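Local structure of cytochrome C-type biogenesis protein ccmF (Thermus thermophilus, 6ZMQ) at residues L41-Y46 and A138-A143; K532-G537 and M547-V552; P577-Y582 and M607-E612. The protein acts as a membrane-bound cytochrome c heme lyase that holds heme b and probably attaches heme to apocytochromes during cytochrome c maturation. All blocks are in the same frame, centred on the assembly; numbering follows the deposited sequence.

Contact 1 (L41-Y46 and A138-A143); sequences LALLAY and ASLVLA
Ala42 and Ser139 mark the place where the two segments come nearest, their CA atoms 4.8 Å apart. The methyl of Ala42 meets the backbone of the other helix, its CB lying 3.3 Å from Ser139 O; a side chain this small lets one helix settle against the other. Beside it Ala45 CB meets Ser139 CB at 3.8 Å. Leu43 starts out pointing away, yet its branch CD2 turns back to the methyl of Ala143. At the other end of the contact, Tyr46 extends CG anti to its N (chi1 177°), which lays one face of the ring against Leu140. Leu140 CD1 sits over the ring centre, 4.2 Å from the Tyr46 centroid, a CH-pi contact.

Behind this shell, a chi1 of 83° sets Ser139 OG between the backbone N and the carbonyl carbon, where it hydrogen-bonds to Trp136 O while resting against Tyr46 CB. Phe53 and Ala57 of helix 51-57 cover Ala45 and Ala42, and a phosphatidylethanolamine touches Leu140 and Ala143. The segment axes pass 8.0 Å apart at -149°, roughly antiparallel. No hydrogen bond joins the two segments, so here they are held by apolar contact and close fit, the serine hydroxyl's polarity being met within its own helix.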
ATOM      1  N   LEU A  41     -19.995   9.417  25.070  1.00 49.41           N
ATOM      2  CA  LEU A  41     -20.926   8.396  25.549  1.00 39.94           C
ATOM      3  C   LEU A  41     -20.259   7.024  25.612  1.00 51.99           C
ATOM      4  O   LEU A  41     -20.542   6.254  26.535  1.00 72.53           O
ATOM      5  CB  LEU A  41     -22.184   8.375  24.665  1.00 26.35           C
ATOM      6  CG  LEU A  41     -23.086   9.620  24.732  1.00 26.91           C
ATOM      7  CD1 LEU A  41     -24.330   9.433  23.894  1.00 26.84           C
ATOM      8  CD2 LEU A  41     -23.460   9.942  26.164  1.00 27.01           C
ATOM      9  N   ALA A  42     -19.314   6.734  24.699  1.00 34.73           N
ATOM     10  CA  ALA A  42     -18.562   5.482  24.775  1.00 29.22           C
ATOM     11  C   ALA A  42     -17.641   5.453  25.987  1.00 41.93           C
ATOM     12  O   ALA A  42     -17.511   4.409  26.646  1.00 53.40           O
ATOM     13  CB  ALA A  42     -17.759   5.281  23.494  1.00 30.26           C
ATOM     14  N   LEU A  43     -17.018   6.594  26.311  1.00 41.03           N
ATOM     15  CA  LEU A  43     -16.150   6.650  27.481  1.00 38.72           C
ATOM     16  C   LEU A  43     -16.939   6.551  28.787  1.00 50.10           C
ATOM     17  O   LEU A  43     -16.494   5.877  29.724  1.00 62.04           O
ATOM     18  CB  LEU A  43     -15.309   7.922  27.441  1.00 37.08           C
ATOM     19  CG  LEU A  43     -13.980   7.821  26.676  1.00 32.88           C
ATOM     20  CD1 LEU A  43     -13.103   9.039  26.970  1.00 33.79           C
ATOM     21  CD2 LEU A  43     -13.224   6.503  26.968  1.00 27.92           C
ATOM     22  N   LEU A  44     -18.118   7.190  28.867  1.00 49.10           N
ATOM     23  CA  LEU A  44     -18.977   7.008  30.043  1.00 38.49           C
ATOM     24  C   LEU A  44     -19.506   5.577  30.141  1.00 50.62           C
ATOM     25  O   LEU A  44     -19.685   5.049  31.248  1.00 60.93           O
ATOM     26  CB  LEU A  44     -20.149   7.995  30.029  1.00 34.90           C
ATOM     27  CG  LEU A  44     -20.074   9.302  30.827  1.00 40.86           C
ATOM     28  CD1 LEU A  44     -18.774  10.092  30.604  1.00 39.81           C
ATOM     29  CD2 LEU A  44     -21.300  10.166  30.553  1.00 45.17           C
ATOM     30  N   ALA A  45     -19.744   4.939  28.989  1.00 50.73           N
ATOM     31  CA  ALA A  45     -20.207   3.555  28.941  1.00 51.87           C
ATOM     32  C   ALA A  45     -19.148   2.582  29.451  1.00 67.39           C
ATOM     33  O   ALA A  45     -19.477   1.549  30.043  1.00 86.47           O
ATOM     34  CB  ALA A  45     -20.617   3.201  27.511  1.00 45.67           C
ATOM     35  N   TYR A  46     -17.868   2.857  29.177  1.00 56.91           N
ATOM     36  CA  TYR A  46     -16.824   2.031  29.788  1.00 53.36           C
ATOM     37  C   TYR A  46     -16.673   2.343  31.275  1.00 56.03           C
ATOM     38  O   TYR A  46     -16.558   1.423  32.095  1.00 65.71           O
ATOM     39  CB  TYR A  46     -15.474   2.195  29.077  1.00 56.10           C
ATOM     40  CG  TYR A  46     -14.379   1.383  29.756  1.00 61.98           C
ATOM     41  CD1 TYR A  46     -14.342   0.001  29.617  1.00 64.98           C
ATOM     42  CD2 TYR A  46     -13.392   1.992  30.540  1.00 65.08           C
ATOM     43  CE1 TYR A  46     -13.362  -0.760  30.237  1.00 66.86           C
ATOM     44  CE2 TYR A  46     -12.406   1.233  31.174  1.00 64.50           C
ATOM     45  CZ  TYR A  46     -12.400  -0.146  31.012  1.00 67.90           C
ATOM     46  OH  TYR A  46     -11.436  -0.927  31.613  1.00 79.34           O
ATOM     47  N   ALA A 138     -17.055  -3.309  23.473  1.00 50.86           N
ATOM     48  CA  ALA A 138     -17.831  -2.601  22.456  1.00 34.16           C
ATOM     49  C   ALA A 138     -17.794  -1.094  22.696  1.00 31.69           C
ATOM     50  O   ALA A 138     -17.560  -0.307  21.763  1.00 58.26           O
ATOM     51  CB  ALA A 138     -19.268  -3.123  22.442  1.00 43.00           C
ATOM     52  N   SER A 139     -17.964  -0.686  23.959  1.00 33.63           N
ATOM     53  CA  SER A 139     -17.815   0.714  24.342  1.00 40.49           C
ATOM     54  C   SER A 139     -16.395   1.208  24.103  1.00 40.05           C
ATOM     55  O   SER A 139     -16.193   2.345  23.651  1.00 58.34           O
ATOM     56  CB  SER A 139     -18.184   0.894  25.812  1.00 49.08           C
ATOM     57  OG  SER A 139     -17.089   0.568  26.651  1.00 56.68           O
ATOM     58  N   LEU A 140     -15.394   0.351  24.342  1.00 33.42           N
ATOM     59  CA  LEU A 140     -14.040   0.852  24.123  1.00 33.69           C
ATOM     60  C   LEU A 140     -13.607   0.882  22.654  1.00 42.72           C
ATOM     61  O   LEU A 140     -12.831   1.786  22.291  1.00 58.36           O
ATOM     62  CB  LEU A 140     -13.029   0.081  24.966  1.00 37.00           C
ATOM     63  CG  LEU A 140     -12.572   0.882  26.201  1.00 39.21           C
ATOM     64  CD1 LEU A 140     -11.311   0.330  26.756  1.00 32.07           C
ATOM     65  CD2 LEU A 140     -12.382   2.392  25.940  1.00 38.28           C
ATOM     66  N   VAL A 141     -14.083  -0.045  21.792  1.00 31.24           N
ATOM     67  CA  VAL A 141     -13.769   0.078  20.361  1.00 33.02           C
ATOM     68  C   VAL A 141     -14.444   1.315  19.783  1.00 50.11           C
ATOM     69  O   VAL A 141     -13.841   2.026  18.964  1.00 74.25           O
ATOM     70  CB  VAL A 141     -14.117  -1.186  19.528  1.00 31.46           C
ATOM     71  CG1 VAL A 141     -13.240  -2.350  19.868  1.00 47.92           C
ATOM     72  CG2 VAL A 141     -15.600  -1.577  19.509  1.00 31.28           C
ATOM     73  N   LEU A 142     -15.657   1.648  20.271  1.00 46.47           N
ATOM     74  CA  LEU A 142     -16.293   2.881  19.823  1.00 28.55           C
ATOM     75  C   LEU A 142     -15.552   4.111  20.322  1.00 26.62           C
ATOM     76  O   LEU A 142     -15.419   5.077  19.566  1.00 37.78           O
ATOM     77  CB  LEU A 142     -17.769   2.907  20.227  1.00 26.35           C
ATOM     78  CG  LEU A 142     -18.682   1.876  19.545  1.00 27.27           C
ATOM     79  CD1 LEU A 142     -20.125   2.268  19.668  1.00 35.59           C
ATOM     80  CD2 LEU A 142     -18.328   1.731  18.067  1.00 22.64           C
ATOM     81  N   ALA A 143     -15.005   4.058  21.552  1.00 30.59           N
ATOM     82  CA  ALA A 143     -14.241   5.185  22.097  1.00 25.08           C
ATOM     83  C   ALA A 143     -13.006   5.516  21.256  1.00 37.11           C
ATOM     84  O   ALA A 143     -12.809   6.674  20.858  1.00 47.52           O
ATOM     85  CB  ALA A 143     -13.835   4.890  23.534  1.00 30.52           C
TER

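Contact 2 (K532-G537 and M547-V552); sequences KTLYRG and MTFQGV
Leu534 and Phe549 form the apolar heart of this contact, with Leu534 CB 3.5 Å from Phe549 CD2. The CD2 branch of the leucine also reaches back to Phe549 CB. A first torsion of -155° places the phenylalanine CG roughly anti to the backbone N, and the ring lies against the carbonyls of Leu534 and Tyr535. Phe549 also touches Ala617 and Leu619 of strand 617-625, so a large flat side chain suits a place between turn and sheet.

Of the two carbonyls, Leu534 O stands over one face of the ring, offset toward the rim, while Tyr535 O approaches obliquely, 3.5 Å from Phe549 CD1.

Arginine suits position 536 because its aliphatic CG packs at Phe549 O, 3.4 Å away, while its charged end stays at the surface. A bend at chi2 (128°) carries the guanidinium across the opposing chain, with Gln550 C over one face. Arg536 NH1 also makes a weak hydrogen bond, 2.8 Å long, to Tyr535 O. At the phi of Gly537, 124°, a side chain would run into the carbonyl oxygen of Arg536, so a residue without one fits.

No hydrogen bond joins the two segments. Strand 528-534 pairs instead with strand 617-625, and the chain returns through the small hairpin 541-546, whose exit loop packs its phenylalanine onto the sheet, in a beta domain inserted between two predicted transmembrane helices.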
ATOM      1  N   LYS A 532      22.060   8.254 -25.377  1.00 88.62           N
ATOM      2  CA  LYS A 532      22.618   8.605 -26.674  1.00 95.38           C
ATOM      3  C   LYS A 532      21.921   9.869 -27.163  1.00 97.58           C
ATOM      4  O   LYS A 532      20.935  10.318 -26.575  1.00 99.15           O
ATOM      5  CB  LYS A 532      22.434   7.458 -27.679  1.00 93.44           C
ATOM      6  CG  LYS A 532      22.191   6.082 -27.047  1.00 86.47           C
ATOM      7  CD  LYS A 532      21.956   4.983 -28.058  1.00 78.15           C
ATOM      8  CE  LYS A 532      20.483   4.880 -28.398  1.00 69.70           C
ATOM      9  NZ  LYS A 532      20.140   3.585 -29.058  1.00 67.62           N
ATOM     10  N   THR A 533      22.420  10.458 -28.249  1.00 93.53           N
ATOM     11  CA  THR A 533      21.738  11.598 -28.845  1.00 91.36           C
ATOM     12  C   THR A 533      21.834  11.486 -30.359  1.00 90.03           C
ATOM     13  O   THR A 533      22.930  11.550 -30.914  1.00102.54           O
ATOM     14  CB  THR A 533      22.348  12.930 -28.379  1.00 96.62           C
ATOM     15  OG1 THR A 533      22.394  12.968 -26.949  1.00102.48           O
ATOM     16  CG2 THR A 533      21.484  14.086 -28.835  1.00 96.04           C
ATOM     17  N   LEU A 534      20.687  11.414 -31.033  1.00 90.99           N
ATOM     18  CA  LEU A 534      20.677  10.969 -32.419  1.00 95.94           C
ATOM     19  C   LEU A 534      20.004  12.030 -33.277  1.00106.99           C
ATOM     20  O   LEU A 534      19.005  12.634 -32.879  1.00100.29           O
ATOM     21  CB  LEU A 534      19.921   9.643 -32.588  1.00 78.03           C
ATOM     22  CG  LEU A 534      20.386   8.239 -32.194  1.00 56.30           C
ATOM     23  CD1 LEU A 534      20.422   8.065 -30.705  1.00 56.69           C
ATOM     24  CD2 LEU A 534      19.463   7.197 -32.820  1.00 42.85           C
ATOM     25  N   TYR A 535      20.561  12.243 -34.469  1.00118.63           N
ATOM     26  CA  TYR A 535      20.015  13.197 -35.431  1.00113.15           C
ATOM     27  C   TYR A 535      19.264  12.402 -36.488  1.00106.49           C
ATOM     28  O   TYR A 535      18.062  12.600 -36.690  1.00107.33           O
ATOM     29  CB  TYR A 535      21.071  14.119 -36.092  1.00118.23           C
ATOM     30  CG  TYR A 535      22.524  13.670 -36.411  1.00120.71           C
ATOM     31  CD1 TYR A 535      23.578  13.704 -35.477  1.00111.53           C
ATOM     32  CD2 TYR A 535      22.844  13.301 -37.716  1.00131.28           C
ATOM     33  CE1 TYR A 535      24.860  13.304 -35.819  1.00112.87           C
ATOM     34  CE2 TYR A 535      24.129  12.922 -38.067  1.00130.71           C
ATOM     35  CZ  TYR A 535      25.129  12.926 -37.117  1.00119.81           C
ATOM     36  OH  TYR A 535      26.404  12.549 -37.469  1.00115.80           O
ATOM     37  N   ARG A 536      19.958  11.507 -37.184  1.00 81.02           N
ATOM     38  CA  ARG A 536      19.417  10.283 -37.758  1.00 79.81           C
ATOM     39  C   ARG A 536      20.325   9.115 -37.400  1.00 81.11           C
ATOM     40  O   ARG A 536      20.533   8.198 -38.197  1.00 62.41           O
ATOM     41  CB  ARG A 536      19.200  10.402 -39.267  1.00 90.47           C
ATOM     42  CG  ARG A 536      17.767  10.801 -39.609  1.00 89.94           C
ATOM     43  CD  ARG A 536      17.652  11.988 -40.540  1.00103.51           C
ATOM     44  NE  ARG A 536      16.259  12.422 -40.619  1.00104.07           N
ATOM     45  CZ  ARG A 536      15.658  13.186 -39.713  1.00100.88           C
ATOM     46  NH1 ARG A 536      16.330  13.623 -38.656  1.00 92.36           N
ATOM     47  NH2 ARG A 536      14.383  13.513 -39.867  1.00105.25           N
ATOM     48  N   GLY A 537      20.842   9.146 -36.178  1.00 92.93           N
ATOM     49  CA  GLY A 537      21.716   8.133 -35.637  1.00 99.04           C
ATOM     50  C   GLY A 537      23.049   8.657 -35.143  1.00110.03           C
ATOM     51  O   GLY A 537      23.676   9.568 -35.694  1.00114.11           O
ATOM     52  N   MET A 547      17.938   0.278 -33.213  1.00 85.03           N
ATOM     53  CA  MET A 547      16.996   1.346 -33.500  1.00 80.57           C
ATOM     54  C   MET A 547      17.681   2.417 -34.344  1.00 84.91           C
ATOM     55  O   MET A 547      18.893   2.381 -34.550  1.00 96.23           O
ATOM     56  CB  MET A 547      16.463   1.916 -32.192  1.00 74.07           C
ATOM     57  CG  MET A 547      17.586   2.225 -31.244  1.00 68.94           C
ATOM     58  SD  MET A 547      17.136   3.102 -29.755  1.00 55.19           S
ATOM     59  CE  MET A 547      18.137   2.162 -28.616  1.00 59.35           C
ATOM     60  N   THR A 548      16.901   3.383 -34.841  1.00 73.32           N
ATOM     61  CA  THR A 548      17.436   4.547 -35.546  1.00 77.19           C
ATOM     62  C   THR A 548      16.432   5.691 -35.460  1.00 77.06           C
ATOM     63  O   THR A 548      15.232   5.473 -35.284  1.00 78.42           O
ATOM     64  CB  THR A 548      17.780   4.250 -37.019  1.00 85.72           C
ATOM     65  OG1 THR A 548      18.253   5.444 -37.654  1.00103.27           O
ATOM     66  CG2 THR A 548      16.575   3.725 -37.776  1.00 81.35           C
ATOM     67  N   PHE A 549      16.939   6.917 -35.589  1.00 74.66           N
ATOM     68  CA  PHE A 549      16.141   8.128 -35.417  1.00 70.58           C
ATOM     69  C   PHE A 549      15.438   8.486 -36.725  1.00 69.86           C
ATOM     70  O   PHE A 549      16.045   8.453 -37.798  1.00 79.37           O
ATOM     71  CB  PHE A 549      17.042   9.272 -34.927  1.00 74.10           C
ATOM     72  CG  PHE A 549      16.319  10.365 -34.164  1.00 68.07           C
ATOM     73  CD1 PHE A 549      15.457  11.239 -34.801  1.00 66.19           C
ATOM     74  CD2 PHE A 549      16.480  10.489 -32.795  1.00 72.53           C
ATOM     75  CE1 PHE A 549      14.796  12.222 -34.103  1.00 66.57           C
ATOM     76  CE2 PHE A 549      15.817  11.473 -32.089  1.00 75.06           C
ATOM     77  CZ  PHE A 549      14.969  12.334 -32.753  1.00 65.44           C
ATOM     78  N   GLN A 550      14.146   8.836 -36.623  1.00 74.92           N
ATOM     79  CA  GLN A 550      13.334   9.175 -37.788  1.00 74.05           C
ATOM     80  C   GLN A 550      12.540  10.470 -37.649  1.00 78.02           C
ATOM     81  O   GLN A 550      11.630  10.707 -38.449  1.00 81.83           O
ATOM     82  CB  GLN A 550      12.360   8.045 -38.125  1.00 72.93           C
ATOM     83  CG  GLN A 550      13.006   6.855 -38.763  1.00 76.34           C
ATOM     84  CD  GLN A 550      12.060   5.696 -38.893  1.00 90.75           C
ATOM     85  OE1 GLN A 550      11.072   5.587 -38.162  1.00 80.46           O
ATOM     86  NE2 GLN A 550      12.325   4.850 -39.871  1.00 96.94           N
ATOM     87  N   GLY A 551      12.829  11.296 -36.659  1.00 76.27           N
ATOM     88  CA  GLY A 551      12.218  12.600 -36.537  1.00 80.76           C
ATOM     89  C   GLY A 551      11.488  12.766 -35.220  1.00 71.64           C
ATOM     90  O   GLY A 551      11.463  11.881 -34.366  1.00 74.27           O
ATOM     91  N   VAL A 552      10.902  13.951 -35.067  1.00 76.25           N
ATOM     92  CA  VAL A 552       9.989  14.252 -33.977  1.00 70.51           C
ATOM     93  C   VAL A 552       8.654  14.638 -34.608  1.00 70.81           C
ATOM     94  O   VAL A 552       8.615  15.193 -35.714  1.00 75.16           O
ATOM     95  CB  VAL A 552      10.542  15.364 -33.043  1.00 69.41           C
ATOM     96  CG1 VAL A 552      11.906  14.966 -32.467  1.00 60.79           C
ATOM     97  CG2 VAL A 552      10.660  16.724 -33.722  1.00 83.26           C
TER

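Contact 3 (P577-Y582 and M607-E612); sequences PRLHFY and MDFDRE
Leu579 and Met607 face each other with CA atoms 6.2 Å apart, Phe581 and Phe609 with CA atoms 6.7 Å apart, and the touching parts run 40° from each other without a hydrogen bond between them. Leu579 is the first side chain to reach across. Its CB lies 3.8 Å from Met607 O, and a chi1 of 52° sets CG between the backbone N and the carbonyl carbon, from where the CD1 branch runs along the opposing chain, passes Asp608 O and reaches Phe609 CB at 3.9 Å. A branched aliphatic residue can thus cover both the strand end and the start of the turn that follows it.

These strands belong to different antiparallel sheets: 578-581 lies between 561-566 and 593-594, whereas 603-608 pairs with 599-600 and 617-625. The contact is therefore a sheet-to-sheet junction, made by side chains against side chains and backbone, not by strand pairing.

Its aromatic part is the pair Phe581 and Phe609, whose centroids are 5.1 Å apart with planes inclined at 47°, an oblique meeting. Two large apolar rings, both buried, suit the space between the sheets, which they fill. Phe581 CD2 comes over one face of the other ring, 3.4 Å from Phe609 CG, while His580 O lies at the edge of Phe609. Phe581 in turn has Asp610 O near its plane, 3.2 Å from CZ, where aromatic C-H groups face a carbonyl oxygen. The turn bends at Asp610, which has a positive phi, and brings Glu612 CB to within 4.1 Å of Phe581 CD2. Beyond the pair, Phe609 rests on Ala617 of strand 617-625 and Phe581 on Ala591 and Lys593. Asp608 and Asp610 leave the backbone away from segment 577-582, and each has a long, weak ion pair with Arg620.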
ATOM      1  N   PRO A 577       8.448   2.076 -33.070  1.00 91.45           N
ATOM      2  CA  PRO A 577       7.899   2.540 -31.794  1.00 81.07           C
ATOM      3  C   PRO A 577       8.016   4.050 -31.614  1.00 91.37           C
ATOM      4  O   PRO A 577       8.746   4.745 -32.328  1.00112.23           O
ATOM      5  CB  PRO A 577       8.771   1.798 -30.774  1.00 80.42           C
ATOM      6  CG  PRO A 577      10.078   1.883 -31.390  1.00 88.61           C
ATOM      7  CD  PRO A 577       9.818   1.563 -32.850  1.00 96.20           C
ATOM      8  N   ARG A 578       7.265   4.549 -30.627  1.00 73.60           N
ATOM      9  CA  ARG A 578       7.046   5.980 -30.412  1.00 64.19           C
ATOM     10  C   ARG A 578       6.997   6.310 -28.922  1.00 54.94           C
ATOM     11  O   ARG A 578       5.912   6.335 -28.333  1.00 67.38           O
ATOM     12  CB  ARG A 578       5.732   6.407 -31.088  1.00 61.67           C
ATOM     13  CG  ARG A 578       5.668   6.414 -32.632  1.00 58.73           C
ATOM     14  CD  ARG A 578       4.302   5.908 -33.098  1.00 53.60           C
ATOM     15  NE  ARG A 578       4.214   5.678 -34.537  1.00 54.09           N
ATOM     16  CZ  ARG A 578       3.955   6.640 -35.421  1.00 78.29           C
ATOM     17  NH1 ARG A 578       3.682   7.868 -35.000  1.00 96.39           N
ATOM     18  NH2 ARG A 578       3.894   6.368 -36.715  1.00 77.95           N
ATOM     19  N   LEU A 579       8.153   6.629 -28.332  1.00 38.88           N
ATOM     20  CA  LEU A 579       8.246   7.096 -26.948  1.00 42.14           C
ATOM     21  C   LEU A 579       7.838   8.561 -26.855  1.00 50.49           C
ATOM     22  O   LEU A 579       7.843   9.281 -27.857  1.00 70.21           O
ATOM     23  CB  LEU A 579       9.665   6.933 -26.414  1.00 41.99           C
ATOM     24  CG  LEU A 579      10.704   7.564 -27.338  1.00 48.49           C
ATOM     25  CD1 LEU A 579      11.863   8.025 -26.556  1.00 65.21           C
ATOM     26  CD2 LEU A 579      11.199   6.562 -28.376  1.00 43.73           C
ATOM     27  N   HIS A 580       7.490   9.023 -25.646  1.00 53.55           N
ATOM     28  CA  HIS A 580       6.746  10.268 -25.579  1.00 48.92           C
ATOM     29  C   HIS A 580       7.481  11.317 -24.747  1.00 54.62           C
ATOM     30  O   HIS A 580       8.461  11.022 -24.057  1.00 65.74           O
ATOM     31  CB  HIS A 580       5.386   9.963 -24.980  1.00 54.24           C
ATOM     32  CG  HIS A 580       4.238  10.686 -25.605  1.00 70.52           C
ATOM     33  ND1 HIS A 580       3.303  10.032 -26.378  1.00 73.01           N
ATOM     34  CD2 HIS A 580       3.817  11.968 -25.510  1.00 75.49           C
ATOM     35  CE1 HIS A 580       2.382  10.891 -26.774  1.00 71.06           C
ATOM     36  NE2 HIS A 580       2.672  12.072 -26.264  1.00 74.79           N
ATOM     37  N   PHE A 581       6.996  12.559 -24.826  1.00 53.79           N
ATOM     38  CA  PHE A 581       7.524  13.630 -23.984  1.00 52.22           C
ATOM     39  C   PHE A 581       6.461  14.702 -23.849  1.00 58.55           C
ATOM     40  O   PHE A 581       5.756  14.981 -24.825  1.00 64.04           O
ATOM     41  CB  PHE A 581       8.771  14.256 -24.605  1.00 47.15           C
ATOM     42  CG  PHE A 581       9.825  14.629 -23.618  1.00 74.43           C
ATOM     43  CD1 PHE A 581       9.494  15.059 -22.344  1.00 87.66           C
ATOM     44  CD2 PHE A 581      11.158  14.578 -23.981  1.00 88.34           C
ATOM     45  CE1 PHE A 581      10.474  15.403 -21.445  1.00 95.61           C
ATOM     46  CE2 PHE A 581      12.145  14.920 -23.079  1.00 94.23           C
ATOM     47  CZ  PHE A 581      11.806  15.337 -21.808  1.00 96.72           C
ATOM     48  N   TYR A 582       6.369  15.346 -22.685  1.00 58.68           N
ATOM     49  CA  TYR A 582       5.471  16.488 -22.577  1.00 68.69           C
ATOM     50  C   TYR A 582       6.219  17.734 -22.141  1.00 81.58           C
ATOM     51  O   TYR A 582       6.637  17.816 -20.978  1.00 91.82           O
ATOM     52  CB  TYR A 582       4.336  16.248 -21.592  1.00 63.38           C
ATOM     53  CG  TYR A 582       3.617  14.979 -21.831  1.00 61.46           C
ATOM     54  CD1 TYR A 582       3.024  14.735 -23.058  1.00 63.53           C
ATOM     55  CD2 TYR A 582       3.452  14.059 -20.808  1.00 66.09           C
ATOM     56  CE1 TYR A 582       2.354  13.573 -23.287  1.00 66.83           C
ATOM     57  CE2 TYR A 582       2.744  12.910 -21.012  1.00 75.49           C
ATOM     58  CZ  TYR A 582       2.203  12.660 -22.261  1.00 77.06           C
ATOM     59  OH  TYR A 582       1.500  11.504 -22.500  1.00 84.89           O
ATOM     60  N   MET A 607      11.937   2.493 -23.048  1.00 57.78           N
ATOM     61  CA  MET A 607      12.414   3.500 -23.989  1.00 43.99           C
ATOM     62  C   MET A 607      12.008   4.889 -23.516  1.00 54.20           C
ATOM     63  O   MET A 607      10.811   5.157 -23.301  1.00 64.28           O
ATOM     64  CB  MET A 607      11.878   3.207 -25.387  1.00 44.30           C
ATOM     65  CG  MET A 607      12.874   2.464 -26.248  1.00 55.76           C
ATOM     66  SD  MET A 607      12.000   1.292 -27.276  1.00 60.44           S
ATOM     67  CE  MET A 607      11.454   0.215 -25.946  1.00 54.74           C
ATOM     68  N   ASP A 608      13.020   5.765 -23.418  1.00 55.13           N
ATOM     69  CA  ASP A 608      13.059   7.047 -22.735  1.00 63.27           C
ATOM     70  C   ASP A 608      13.574   8.142 -23.655  1.00 67.98           C
ATOM     71  O   ASP A 608      14.378   7.890 -24.558  1.00 78.05           O
ATOM     72  CB  ASP A 608      13.988   6.960 -21.513  1.00 72.57           C
ATOM     73  CG  ASP A 608      13.376   7.530 -20.279  1.00 73.15           C
ATOM     74  OD1 ASP A 608      12.177   7.809 -20.334  1.00 74.33           O
ATOM     75  OD2 ASP A 608      14.083   7.677 -19.259  1.00 72.81           O
ATOM     76  N   PHE A 609      13.107   9.351 -23.410  1.00 75.52           N
ATOM     77  CA  PHE A 609      13.441  10.497 -24.281  1.00 73.42           C
ATOM     78  C   PHE A 609      14.619  11.319 -23.751  1.00 80.14           C
ATOM     79  O   PHE A 609      15.532  11.556 -24.534  1.00 85.31           O
ATOM     80  CB  PHE A 609      12.186  11.327 -24.463  1.00 60.88           C
ATOM     81  CG  PHE A 609      12.145  11.947 -25.821  1.00 70.38           C
ATOM     82  CD1 PHE A 609      13.259  12.592 -26.314  1.00 75.21           C
ATOM     83  CD2 PHE A 609      10.978  11.967 -26.554  1.00 78.94           C
ATOM     84  CE1 PHE A 609      13.226  13.202 -27.553  1.00 77.66           C
ATOM     85  CE2 PHE A 609      10.946  12.579 -27.792  1.00 84.03           C
ATOM     86  CZ  PHE A 609      12.072  13.187 -28.292  1.00 81.37           C
ATOM     87  N   ASP A 610      14.556  11.715 -22.478  1.00 79.50           N
ATOM     88  CA  ASP A 610      15.565  12.504 -21.716  1.00 80.17           C
ATOM     89  C   ASP A 610      15.441  13.982 -22.067  1.00 93.98           C
ATOM     90  O   ASP A 610      14.874  14.699 -21.274  1.00100.70           O
ATOM     91  CB  ASP A 610      16.933  11.843 -21.666  1.00 65.70           C
ATOM     92  CG  ASP A 610      16.982  10.815 -20.571  1.00 66.04           C
ATOM     93  OD1 ASP A 610      16.013  10.705 -19.865  1.00 63.68           O
ATOM     94  OD2 ASP A 610      17.994  10.164 -20.441  1.00 77.22           O
ATOM     95  N   ARG A 611      16.192  14.459 -23.034  1.00 91.68           N
ATOM     96  CA  ARG A 611      15.861  15.769 -23.616  1.00 93.15           C
ATOM     97  C   ARG A 611      15.585  15.661 -25.106  1.00101.71           C
ATOM     98  O   ARG A 611      16.349  15.048 -25.836  1.00110.85           O
ATOM     99  CB  ARG A 611      17.004  16.752 -23.402  1.00101.95           C
ATOM    100  CG  ARG A 611      17.395  17.513 -24.657  1.00100.43           C
ATOM    101  CD  ARG A 611      18.306  18.623 -24.211  1.00 96.84           C
ATOM    102  NE  ARG A 611      17.505  19.394 -23.293  1.00 94.94           N
ATOM    103  CZ  ARG A 611      16.391  19.978 -23.655  1.00 90.12           C
ATOM    104  NH1 ARG A 611      15.684  20.673 -22.786  1.00 86.12           N
ATOM    105  NH2 ARG A 611      15.988  19.857 -24.897  1.00 88.57           N
ATOM    106  N   GLU A 612      14.455  16.201 -25.498  1.00 97.50           N
ATOM    107  CA  GLU A 612      14.218  16.398 -26.928  1.00101.88           C
ATOM    108  C   GLU A 612      14.772  17.803 -27.099  1.00114.04           C
ATOM    109  O   GLU A 612      14.261  18.685 -26.413  1.00122.22           O
ATOM    110  CB  GLU A 612      12.724  16.530 -27.185  1.00101.58           C
ATOM    111  CG  GLU A 612      12.397  17.582 -28.217  1.00 84.25           C
ATOM    112  CD  GLU A 612      11.027  18.179 -28.052  1.00 62.28           C
ATOM    113  OE1 GLU A 612      10.829  18.940 -27.126  1.00 46.48           O
ATOM    114  OE2 GLU A 612      10.180  17.858 -28.851  1.00 65.01           O
TER

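How the contacts relate
From the N terminus, contact 1 comes first: it joins helix 20-47 to helix 135-157 and closes a loop of 91 mostly helical residues in the predicted transmembrane part. Contact 2 follows much later, closing a short loop of nine residues that holds the hairpin 541-546. Contact 3 then closes 24 residues containing short strands, before the final helix 627-644. The three lie in series, neither nested nor crossing. Contacts 2 and 3 have centres about 11 Å apart and both reach the sheet containing strand 617-625, which contact 3 links to the sheet of strand 578-581. Contact 1 lies on the opposite side of the chain's centre from the other two, about 69 Å from contact 2, centre to centre.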